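Local atomic coordinates of DNA polymerase III subunit delta (Bacillus subtilis, PDB entry 3ZH9), a protein that serves as the delta subunit of the clamp loader, probably acting as the wrench that opens the ring-shaped beta sliding clamp for loading onto primed DNA. Residues A[154-159]-A[185-189]; A[24-30]-A[182-186]; A[169-174]-A[202-208]. One frame throughout, in Å; residues are numbered along the deposited sequence.

How the contacts relate
Contacts 1 and 2 both use helix 182-195; contact 3 joins helices 168-177 and 204-210 beside it. Contacts 1 and 2, with centres about 10 Å apart, share I185 and F186: F186 meets helix 148-160 in contact 1 and helix 25-39 in contact 2. F154 CD2 lies 3.9 Å from L182 CD2, so the two merge into one apolar cluster. Contact 3, its centre about 11 Å from that of contact 1, continues the packing outward, with L174 CD2 3.6 Å from I189 CD1. Contacts 2 and 3, about 20 Å apart between centres, do not touch. Contact 2 alone crosses to the N-terminal domain, and its sulfate sits at the start of helix 182-195.

Contact 1. Residues A[154-159]-A[185-189]; sequences FTVNLA and IFQEI
L158 reaches across to the turn between F186 and I189 and carries much of this packing. Its CB already points toward helix 182-195. CG, set anti to the backbone N (chi1 -177°), comes 4.0 Å from I189 CG2. There the side chain forks. CD1 turns to the F186 ring, 4.1 Å from F186 CD2, while CD2 goes deeper: it stands 3.6 Å from F186 CA and also touches I189 CB and the I185 carbonyl oxygen. L158 thus runs past I189 in the opposite sense and meets F186 roughly at right angles. One turn earlier, T155 crosses I185 almost perpendicularly. T155 OG1 is 3.4 Å from I185 CG2, but its hydrogen-bonding partner is the T151 carbonyl oxygen in its own helix, so against the isoleucine it only packs. The methyl T155 CG2 points on to I189, 3.8 Å from I189 CD1. F154 offers the edge of its ring, with CE2 4.1 Å from I185 CG2. I189 therefore fills the interval between L158 and T155 and also brings its CG2 to the backbone of A159; an alanine here would probably open a gap between L158 CG and T155 CG2 and take away the methyl that T155 CG2 meets. Near these residues the two helix axes come within 10.3 Å and cross at -39°, running broadly in the same direction. This is helix-to-helix packing inside the small helical domain that follows the N-terminal domain in clamp-loader subunits. Helix 168-177 closes it through V175 and L174, which touch T155 and I189. Helix 2-10 adds F3 and W6 beside L158, and helix 25-39 borders F154 and F186.

Contact 2. Residues A[24-30]-A[182-186]; sequences ETYLLQE and LSSIF. With SO4 (sulfate ion), chain B.
Y26 lays the face of its ring over the backbone of S183: S183 CA sits 3.7 Å from the ring centroid, only 9° from the ring normal, a CH-pi contact. S183 CB is shifted toward one side of the same face, 3.5 Å from Y26 CD1. With CG anti to the backbone N, the tyrosine reaches across to helix 182-195, and its hydroxyl ends against F186, where Y26 OH lies 3.2 Å from F186 CD1. The two aromatic side chains cross near a right angle. A water hydrogen-bonded to Y26 OH donates to the S183 carbonyl oxygen, 3.1 Å away. E30 approaches the far end of the F186 ring, its carboxylate turned 44° from the ring plane; its charge is met by R34 in a salt bridge. These residues join helix 25-39 of the N-terminal domain, which follows the first strand of the parallel sheet as the P-loop helix does in AAA+ relatives, to helix 182-195 of the small helical domain. At the other end of the contact one methyl of L182 meets two side chains. L182 CD1 lies 3.6 Å from L27 CD1, met nearly crosswise, and 3.5 Å from E24 OE1, where the bent glutamate chain passes obliquely. A sulfate, probably from the crystallisation liquor, sits at the beginning of helix 182-195. S183 N donates to SO4 O1 at 3.1 Å and 160°, and H181 ND1 is a further partner. S183 OG lies between its own backbone N and carbonyl carbon, which turns the hydroxyl to the anion as well, although the modelled bond is too short to be trusted in detail. The helix N-terminus would probably favour the anion; E24 OE2, 3.7 Å from SO4 O1, would tend to oppose it.

Contact 3. Residues A[169-174]-A[202-208]; sequences EAAEHL and ITLDDVK
The H173 imidazole has K208 CE over one face and V207 CG1 at its edge. K208 CE stands 4.3 Å from the ring centroid, 26° off the normal, a CH-pi contact; the lysine chain, extended beyond CG, crosses the histidine side chain at about a right angle. L204 CD1 comes to the root of the ring, 3.5 Å from H173 CB. The other branch, L204 CD2, lies 3.7 Å from E169 OE2, so the leucine tip fits between the histidine and an outstretched glutamate one turn earlier. Beside this cluster the backbones come close: A170 CA and L204 CA are 4.1 Å apart, an approach that the small alanine side chain permits. A170 CB rests 3.6 Å from L204 N. V207 divides its branches, CG2 against the A170 carbonyl oxygen and CG1 toward L174, 4.1 Å from L174 CB. Helices 168-177 and 204-210 each follow a strand of the short parallel pair 165-166 and 201-202, joined by backbone bonding of I202 with T165, and their axes run only 18° from parallel. The second helix begins with a capping box formed by T203 and D206. T203 N donates to D206 OD2 at 3.0 Å and 164°, using the anti lone pair of that oxygen, while D206 N gives its hydrogen to T203 OG1; this last bond is less certain, because the modelled hydroxyl is too close to an atom elsewhere. OD2 also forms a salt bridge with R199, which would help to hold the carboxylate turned toward T203. L174 carries the packing inward to E188 and I189 of helix 182-195, and I202 meets L192 of the same helix.

Contact 1. Residues A[154-159]-A[185-189]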
loop_
_atom_site.group_PDB
_atom_site.type_symbol
_atom_site.label_atom_id
_atom_site.label_comp_id
_atom_site.label_asym_id
_atom_site.label_seq_id
_atom_site.Cartn_x
_atom_site.Cartn_y
_atom_site.Cartn_z
ATOM N N PHE A 154 11.715 -0.954 -7.397
ATOM C CA PHE A 154 10.841 -2.062 -7.053
ATOM C C PHE A 154 10.187 -2.678 -8.294
ATOM O O PHE A 154 10.128 -3.896 -8.432
ATOM C CB PHE A 154 9.772 -1.604 -6.075
ATOM C CG PHE A 154 8.637 -2.566 -5.937
ATOM C CD1 PHE A 154 8.682 -3.574 -4.997
ATOM C CD2 PHE A 154 7.510 -2.452 -6.746
ATOM C CE1 PHE A 154 7.631 -4.466 -4.866
ATOM C CE2 PHE A 154 6.457 -3.334 -6.620
ATOM C CZ PHE A 154 6.519 -4.346 -5.674
ATOM N N THR A 155 9.684 -1.822 -9.181
ATOM C CA THR A 155 9.044 -2.254 -10.431
ATOM C C THR A 155 10.021 -3.005 -11.341
ATOM O O THR A 155 9.699 -4.049 -11.899
ATOM C CB THR A 155 8.479 -1.043 -11.194
ATOM O OG1 THR A 155 7.619 -0.295 -10.328
ATOM C CG2 THR A 155 7.679 -1.474 -12.431
ATOM N N VAL A 156 11.227 -2.466 -11.477
ATOM C CA VAL A 156 12.248 -3.110 -12.281
ATOM C C VAL A 156 12.597 -4.494 -11.742
ATOM O O VAL A 156 12.705 -5.466 -12.502
ATOM C CB VAL A 156 13.504 -2.223 -12.384
ATOM C CG1 VAL A 156 14.709 -3.026 -12.924
ATOM C CG2 VAL A 156 13.213 -1.010 -13.272
ATOM N N ASN A 157 12.759 -4.588 -10.427
ATOM C CA ASN A 157 13.109 -5.855 -9.811
ATOM C C ASN A 157 11.942 -6.815 -9.858
ATOM O O ASN A 157 12.133 -8.014 -9.920
ATOM C CB ASN A 157 13.559 -5.656 -8.366
ATOM C CG ASN A 157 14.935 -5.047 -8.273
ATOM O OD1 ASN A 157 15.824 -5.377 -9.061
ATOM N ND2 ASN A 157 15.121 -4.142 -7.311
ATOM N N LEU A 158 10.729 -6.281 -9.816
ATOM C CA LEU A 158 9.551 -7.127 -9.842
ATOM C C LEU A 158 9.486 -7.920 -11.157
ATOM O O LEU A 158 9.229 -9.119 -11.144
ATOM C CB LEU A 158 8.282 -6.299 -9.639
ATOM C CG LEU A 158 7.013 -7.138 -9.590
ATOM C CD1 LEU A 158 7.158 -8.200 -8.530
ATOM C CD2 LEU A 158 5.771 -6.274 -9.334
ATOM N N ALA A 159 9.722 -7.244 -12.280
ATOM C CA ALA A 159 9.763 -7.907 -13.584
ATOM C C ALA A 159 10.718 -9.105 -13.590
ATOM O O ALA A 159 10.409 -10.162 -14.145
ATOM C CB ALA A 159 10.136 -6.893 -14.704
ATOM N N ILE A 185 0.966 -1.794 -9.379
ATOM C CA ILE A 185 2.181 -2.115 -10.112
ATOM C C ILE A 185 2.350 -3.636 -10.228
ATOM O O ILE A 185 2.705 -4.142 -11.281
ATOM C CB ILE A 185 3.426 -1.501 -9.444
ATOM C CG1 ILE A 185 3.401 0.021 -9.550
ATOM C CG2 ILE A 185 4.693 -2.026 -10.095
ATOM C CD1 ILE A 185 4.210 0.712 -8.464
ATOM N N PHE A 186 2.081 -4.355 -9.138
ATOM C CA PHE A 186 2.236 -5.798 -9.131
ATOM C C PHE A 186 1.269 -6.406 -10.138
ATOM O O PHE A 186 1.633 -7.212 -10.986
ATOM C CB PHE A 186 1.975 -6.367 -7.720
ATOM C CG PHE A 186 2.113 -7.857 -7.648
ATOM C CD1 PHE A 186 1.073 -8.684 -8.046
ATOM C CD2 PHE A 186 3.292 -8.437 -7.196
ATOM C CE1 PHE A 186 1.203 -10.084 -7.980
ATOM C CE2 PHE A 186 3.438 -9.823 -7.136
ATOM C CZ PHE A 186 2.393 -10.653 -7.528
ATOM N N GLN A 187 0.021 -5.998 -10.039
ATOM C CA GLN A 187 -0.988 -6.438 -10.972
ATOM C C GLN A 187 -0.623 -6.157 -12.446
ATOM O O GLN A 187 -0.721 -7.044 -13.296
ATOM C CB GLN A 187 -2.324 -5.807 -10.601
ATOM C CG GLN A 187 -3.425 -6.049 -11.618
ATOM C CD GLN A 187 -4.752 -5.444 -11.193
ATOM O OE1 GLN A 187 -4.928 -5.045 -10.037
ATOM N NE2 GLN A 187 -5.692 -5.371 -12.128
ATOM N N GLU A 188 -0.207 -4.935 -12.751
ATOM C CA GLU A 188 0.072 -4.564 -14.136
ATOM C C GLU A 188 1.339 -5.250 -14.654
ATOM O O GLU A 188 1.407 -5.628 -15.823
ATOM C CB GLU A 188 0.182 -3.038 -14.297
ATOM C CG GLU A 188 -1.077 -2.271 -13.921
ATOM C CD GLU A 188 -2.328 -2.698 -14.718
ATOM O OE1 GLU A 188 -2.199 -3.254 -15.827
ATOM O OE2 GLU A 188 -3.451 -2.471 -14.227
ATOM N N ILE A 189 2.347 -5.392 -13.797
ATOM C CA ILE A 189 3.544 -6.143 -14.183
ATOM C C ILE A 189 3.197 -7.605 -14.543
ATOM O O ILE A 189 3.661 -8.125 -15.550
ATOM C CB ILE A 189 4.652 -6.078 -13.102
ATOM C CG1 ILE A 189 5.339 -4.701 -13.112
ATOM C CG2 ILE A 189 5.666 -7.203 -13.305
ATOM C CD1 ILE A 189 6.129 -4.379 -14.389
#

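Contact 2. Residues A[24-30]-A[182-186]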
loop_
_atom_site.group_PDB
_atom_site.type_symbol
_atom_site.label_atom_id
_atom_site.label_comp_id
_atom_site.label_asym_id
_atom_site.label_seq_id
_atom_site.Cartn_x
_atom_site.Cartn_y
_atom_site.Cartn_z
ATOM N N GLU A 24 4.059 -1.070 4.489
ATOM C CA GLU A 24 3.519 -1.434 3.185
ATOM C C GLU A 24 2.746 -2.748 3.294
ATOM O O GLU A 24 3.251 -3.818 2.948
ATOM C CB GLU A 24 4.622 -1.505 2.129
ATOM C CG GLU A 24 4.114 -1.753 0.725
ATOM C CD GLU A 24 3.019 -0.785 0.303
ATOM O OE1 GLU A 24 3.349 0.309 -0.207
ATOM O OE2 GLU A 24 1.827 -1.124 0.472
ATOM N N THR A 25 1.512 -2.659 3.779
ATOM C CA THR A 25 0.768 -3.856 4.160
ATOM C C THR A 25 0.522 -4.807 2.998
ATOM O O THR A 25 0.411 -6.016 3.197
ATOM C CB THR A 25 -0.567 -3.513 4.841
ATOM O OG1 THR A 25 -1.392 -2.779 3.937
ATOM C CG2 THR A 25 -0.322 -2.679 6.088
ATOM N N TYR A 26 0.457 -4.265 1.789
ATOM C CA TYR A 26 0.193 -5.092 0.619
ATOM C C TYR A 26 1.287 -6.141 0.431
ATOM O O TYR A 26 1.006 -7.300 0.127
ATOM C CB TYR A 26 0.065 -4.248 -0.654
ATOM C CG TYR A 26 0.052 -5.123 -1.882
ATOM C CD1 TYR A 26 -1.114 -5.745 -2.297
ATOM C CD2 TYR A 26 1.218 -5.360 -2.603
ATOM C CE1 TYR A 26 -1.126 -6.557 -3.404
ATOM C CE2 TYR A 26 1.216 -6.182 -3.706
ATOM C CZ TYR A 26 0.038 -6.777 -4.100
ATOM O OH TYR A 26 0.017 -7.595 -5.198
ATOM N N LEU A 27 2.534 -5.718 0.607
ATOM C CA LEU A 27 3.674 -6.624 0.520
ATOM C C LEU A 27 3.743 -7.596 1.701
ATOM O O LEU A 27 4.183 -8.739 1.559
ATOM C CB LEU A 27 4.973 -5.833 0.416
ATOM C CG LEU A 27 5.092 -5.036 -0.884
ATOM C CD1 LEU A 27 6.392 -4.246 -0.922
ATOM C CD2 LEU A 27 4.999 -5.974 -2.074
ATOM N N LEU A 28 3.321 -7.142 2.871
ATOM C CA LEU A 28 3.218 -8.057 3.995
ATOM C C LEU A 28 2.214 -9.146 3.623
ATOM O O LEU A 28 2.486 -10.336 3.770
ATOM C CB LEU A 28 2.809 -7.312 5.268
ATOM C CG LEU A 28 3.851 -6.287 5.719
ATOM C CD1 LEU A 28 3.455 -5.608 7.019
ATOM C CD2 LEU A 28 5.220 -6.945 5.847
ATOM N N GLN A 29 1.071 -8.720 3.094
ATOM C CA GLN A 29 0.001 -9.641 2.738
ATOM C C GLN A 29 0.460 -10.593 1.671
ATOM O O GLN A 29 0.223 -11.787 1.764
ATOM C CB GLN A 29 -1.248 -8.898 2.241
ATOM C CG GLN A 29 -1.912 -8.019 3.286
ATOM C CD GLN A 29 -2.065 -8.717 4.629
ATOM O OE1 GLN A 29 -2.208 -9.942 4.697
ATOM N NE2 GLN A 29 -2.027 -7.937 5.707
ATOM N N GLU A 30 1.112 -10.066 0.646
ATOM C CA GLU A 30 1.533 -10.902 -0.473
ATOM C C GLU A 30 2.555 -11.960 -0.011
ATOM O O GLU A 30 2.529 -13.108 -0.455
ATOM C CB GLU A 30 2.095 -10.026 -1.589
ATOM C CG GLU A 30 2.752 -10.800 -2.701
ATOM C CD GLU A 30 1.776 -11.693 -3.443
ATOM O OE1 GLU A 30 0.555 -11.480 -3.293
ATOM O OE2 GLU A 30 2.226 -12.598 -4.179
ATOM N N LEU A 182 1.580 0.051 -5.082
ATOM C CA LEU A 182 2.370 -1.163 -5.305
ATOM C C LEU A 182 1.491 -2.313 -5.758
ATOM O O LEU A 182 1.884 -3.094 -6.615
ATOM C CB LEU A 182 3.192 -1.567 -4.069
ATOM C CG LEU A 182 4.323 -0.605 -3.660
ATOM C CD1 LEU A 182 5.302 -1.240 -2.645
ATOM C CD2 LEU A 182 5.079 -0.079 -4.878
ATOM N N SER A 183 0.294 -2.404 -5.191
ATOM C CA SER A 183 -0.650 -3.449 -5.571
ATOM C C SER A 183 -1.018 -3.356 -7.064
ATOM O O SER A 183 -1.192 -4.370 -7.740
ATOM C CB SER A 183 -1.913 -3.355 -4.710
ATOM O OG SER A 183 -2.654 -2.188 -5.029
ATOM N N SER A 184 -1.124 -2.129 -7.564
ATOM C CA SER A 184 -1.423 -1.881 -8.967
ATOM C C SER A 184 -0.216 -2.178 -9.843
ATOM O O SER A 184 -0.350 -2.754 -10.922
ATOM C CB SER A 184 -1.879 -0.437 -9.172
ATOM O OG SER A 184 -2.993 -0.156 -8.348
ATOM N N ILE A 185 0.966 -1.794 -9.379
ATOM C CA ILE A 185 2.181 -2.115 -10.112
ATOM C C ILE A 185 2.350 -3.636 -10.228
ATOM O O ILE A 185 2.705 -4.142 -11.281
ATOM C CB ILE A 185 3.426 -1.501 -9.444
ATOM C CG1 ILE A 185 3.401 0.021 -9.550
ATOM C CG2 ILE A 185 4.693 -2.026 -10.095
ATOM C CD1 ILE A 185 4.210 0.712 -8.464
ATOM N N PHE A 186 2.081 -4.355 -9.138
ATOM C CA PHE A 186 2.236 -5.798 -9.131
ATOM C C PHE A 186 1.269 -6.406 -10.138
ATOM O O PHE A 186 1.633 -7.212 -10.986
ATOM C CB PHE A 186 1.975 -6.367 -7.720
ATOM C CG PHE A 186 2.113 -7.857 -7.648
ATOM C CD1 PHE A 186 1.073 -8.684 -8.046
ATOM C CD2 PHE A 186 3.292 -8.437 -7.196
ATOM C CE1 PHE A 186 1.203 -10.084 -7.980
ATOM C CE2 PHE A 186 3.438 -9.823 -7.136
ATOM C CZ PHE A 186 2.393 -10.653 -7.528
HETATM S S SO4 B . -1.539 -0.177 -2.210
HETATM O O1 SO4 B . -0.281 -0.862 -2.507
HETATM O O2 SO4 B . -1.312 1.269 -2.252
HETATM O O3 SO4 B . -1.995 -0.586 -0.878
HETATM O O4 SO4 B . -2.572 -0.511 -3.190
HETATM O O HOH W 1 -2.042 -7.147 -6.560
#

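Contact 3. Residues A[169-174]-A[202-208]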
loop_
_atom_site.group_PDB
_atom_site.type_symbol
_atom_site.label_atom_id
_atom_site.label_comp_id
_atom_site.label_asym_id
_atom_site.label_seq_id
_atom_site.Cartn_x
_atom_site.Cartn_y
_atom_site.Cartn_z
ATOM N N GLU A 169 12.673 3.756 -18.130
ATOM C CA GLU A 169 11.664 4.643 -18.711
ATOM C C GLU A 169 10.262 4.003 -18.701
ATOM O O GLU A 169 9.291 4.634 -18.314
ATOM C CB GLU A 169 12.059 5.052 -20.129
ATOM C CG GLU A 169 11.147 6.102 -20.751
ATOM C CD GLU A 169 11.516 6.419 -22.203
ATOM O OE1 GLU A 169 12.359 5.695 -22.777
ATOM O OE2 GLU A 169 10.957 7.387 -22.773
ATOM N N ALA A 170 10.179 2.747 -19.127
ATOM C CA ALA A 170 8.930 1.993 -19.152
ATOM C C ALA A 170 8.366 1.828 -17.747
ATOM O O ALA A 170 7.150 1.926 -17.528
ATOM C CB ALA A 170 9.162 0.621 -19.793
ATOM N N ALA A 171 9.267 1.561 -16.805
ATOM C CA ALA A 171 8.926 1.385 -15.400
ATOM C C ALA A 171 8.421 2.676 -14.756
ATOM O O ALA A 171 7.451 2.671 -13.998
ATOM C CB ALA A 171 10.149 0.856 -14.625
ATOM N N GLU A 172 9.099 3.779 -15.043
ATOM C CA GLU A 172 8.692 5.068 -14.523
ATOM C C GLU A 172 7.315 5.435 -15.043
ATOM O O GLU A 172 6.501 6.011 -14.331
ATOM C CB GLU A 172 9.705 6.147 -14.921
ATOM C CG GLU A 172 10.976 6.105 -14.077
ATOM C CD GLU A 172 12.057 7.046 -14.580
ATOM O OE1 GLU A 172 12.017 7.409 -15.776
ATOM O OE2 GLU A 172 12.946 7.416 -13.775
ATOM N N HIS A 173 7.063 5.117 -16.300
ATOM C CA HIS A 173 5.766 5.437 -16.878
ATOM C C HIS A 173 4.653 4.605 -16.240
ATOM O O HIS A 173 3.561 5.102 -15.968
ATOM C CB HIS A 173 5.767 5.234 -18.383
ATOM C CG HIS A 173 4.600 5.882 -19.056
ATOM N ND1 HIS A 173 3.642 5.168 -19.739
ATOM C CD2 HIS A 173 4.215 7.178 -19.104
ATOM C CE1 HIS A 173 2.723 6.002 -20.205
ATOM N NE2 HIS A 173 3.051 7.226 -19.835
ATOM N N LEU A 174 4.948 3.340 -15.984
ATOM C CA LEU A 174 3.997 2.453 -15.334
ATOM C C LEU A 174 3.629 3.001 -13.959
ATOM O O LEU A 174 2.458 3.102 -13.602
ATOM C CB LEU A 174 4.589 1.038 -15.205
ATOM C CG LEU A 174 3.703 0.105 -14.362
ATOM C CD1 LEU A 174 2.289 0.103 -14.910
ATOM C CD2 LEU A 174 4.261 -1.293 -14.367
ATOM N N ILE A 202 9.629 -5.868 -21.318
ATOM C CA ILE A 202 8.469 -4.986 -21.346
ATOM C C ILE A 202 8.938 -3.607 -21.840
ATOM O O ILE A 202 9.721 -2.932 -21.163
ATOM C CB ILE A 202 7.835 -4.858 -19.940
ATOM C CG1 ILE A 202 7.407 -6.236 -19.405
ATOM C CG2 ILE A 202 6.668 -3.860 -19.940
ATOM C CD1 ILE A 202 7.063 -6.201 -17.913
ATOM N N THR A 203 8.478 -3.212 -23.026
ATOM C CA THR A 203 8.808 -1.906 -23.593
ATOM C C THR A 203 7.860 -0.812 -23.090
ATOM O O THR A 203 6.812 -1.107 -22.511
ATOM C CB THR A 203 8.757 -1.917 -25.134
ATOM O OG1 THR A 203 7.401 -2.051 -25.581
ATOM C CG2 THR A 203 9.610 -3.055 -25.716
ATOM N N LEU A 204 8.244 0.444 -23.304
ATOM C CA LEU A 204 7.398 1.581 -22.979
ATOM C C LEU A 204 6.114 1.489 -23.798
ATOM O O LEU A 204 5.033 1.772 -23.304
ATOM C CB LEU A 204 8.111 2.897 -23.292
ATOM C CG LEU A 204 7.281 4.166 -23.045
ATOM C CD1 LEU A 204 6.981 4.311 -21.560
ATOM C CD2 LEU A 204 7.980 5.413 -23.570
ATOM N N ASP A 205 6.235 1.093 -25.058
ATOM C CA ASP A 205 5.053 0.887 -25.891
ATOM C C ASP A 205 4.088 -0.157 -25.306
ATOM O O ASP A 205 2.878 0.036 -25.352
ATOM C CB ASP A 205 5.451 0.490 -27.318
ATOM C CG ASP A 205 5.888 1.680 -28.171
ATOM O OD1 ASP A 205 5.513 2.838 -27.871
ATOM O OD2 ASP A 205 6.595 1.443 -29.169
ATOM N N ASP A 206 4.611 -1.280 -24.799
ATOM C CA ASP A 206 3.769 -2.280 -24.119
ATOM C C ASP A 206 2.989 -1.654 -22.946
ATOM O O ASP A 206 1.782 -1.890 -22.757
ATOM C CB ASP A 206 4.613 -3.443 -23.597
ATOM C CG ASP A 206 5.170 -4.315 -24.711
ATOM O OD1 ASP A 206 4.404 -4.696 -25.616
ATOM O OD2 ASP A 206 6.377 -4.613 -24.675
ATOM N N VAL A 207 3.693 -0.860 -22.149
ATOM C CA VAL A 207 3.065 -0.208 -21.003
ATOM C C VAL A 207 1.927 0.692 -21.455
ATOM O O VAL A 207 0.804 0.588 -20.945
ATOM C CB VAL A 207 4.070 0.604 -20.173
ATOM C CG1 VAL A 207 3.341 1.419 -19.113
ATOM C CG2 VAL A 207 5.119 -0.348 -19.537
ATOM N N LYS A 208 2.216 1.569 -22.413
ATOM C CA LYS A 208 1.223 2.526 -22.893
ATOM C C LYS A 208 0.038 1.857 -23.549
ATOM O O LYS A 208 -1.076 2.344 -23.430
ATOM C CB LYS A 208 1.839 3.503 -23.896
ATOM C CG LYS A 208 2.906 4.434 -23.303
ATOM C CD LYS A 208 3.455 5.358 -24.402
ATOM C CE LYS A 208 4.094 6.613 -23.815
ATOM N NZ LYS A 208 4.851 7.424 -24.830
#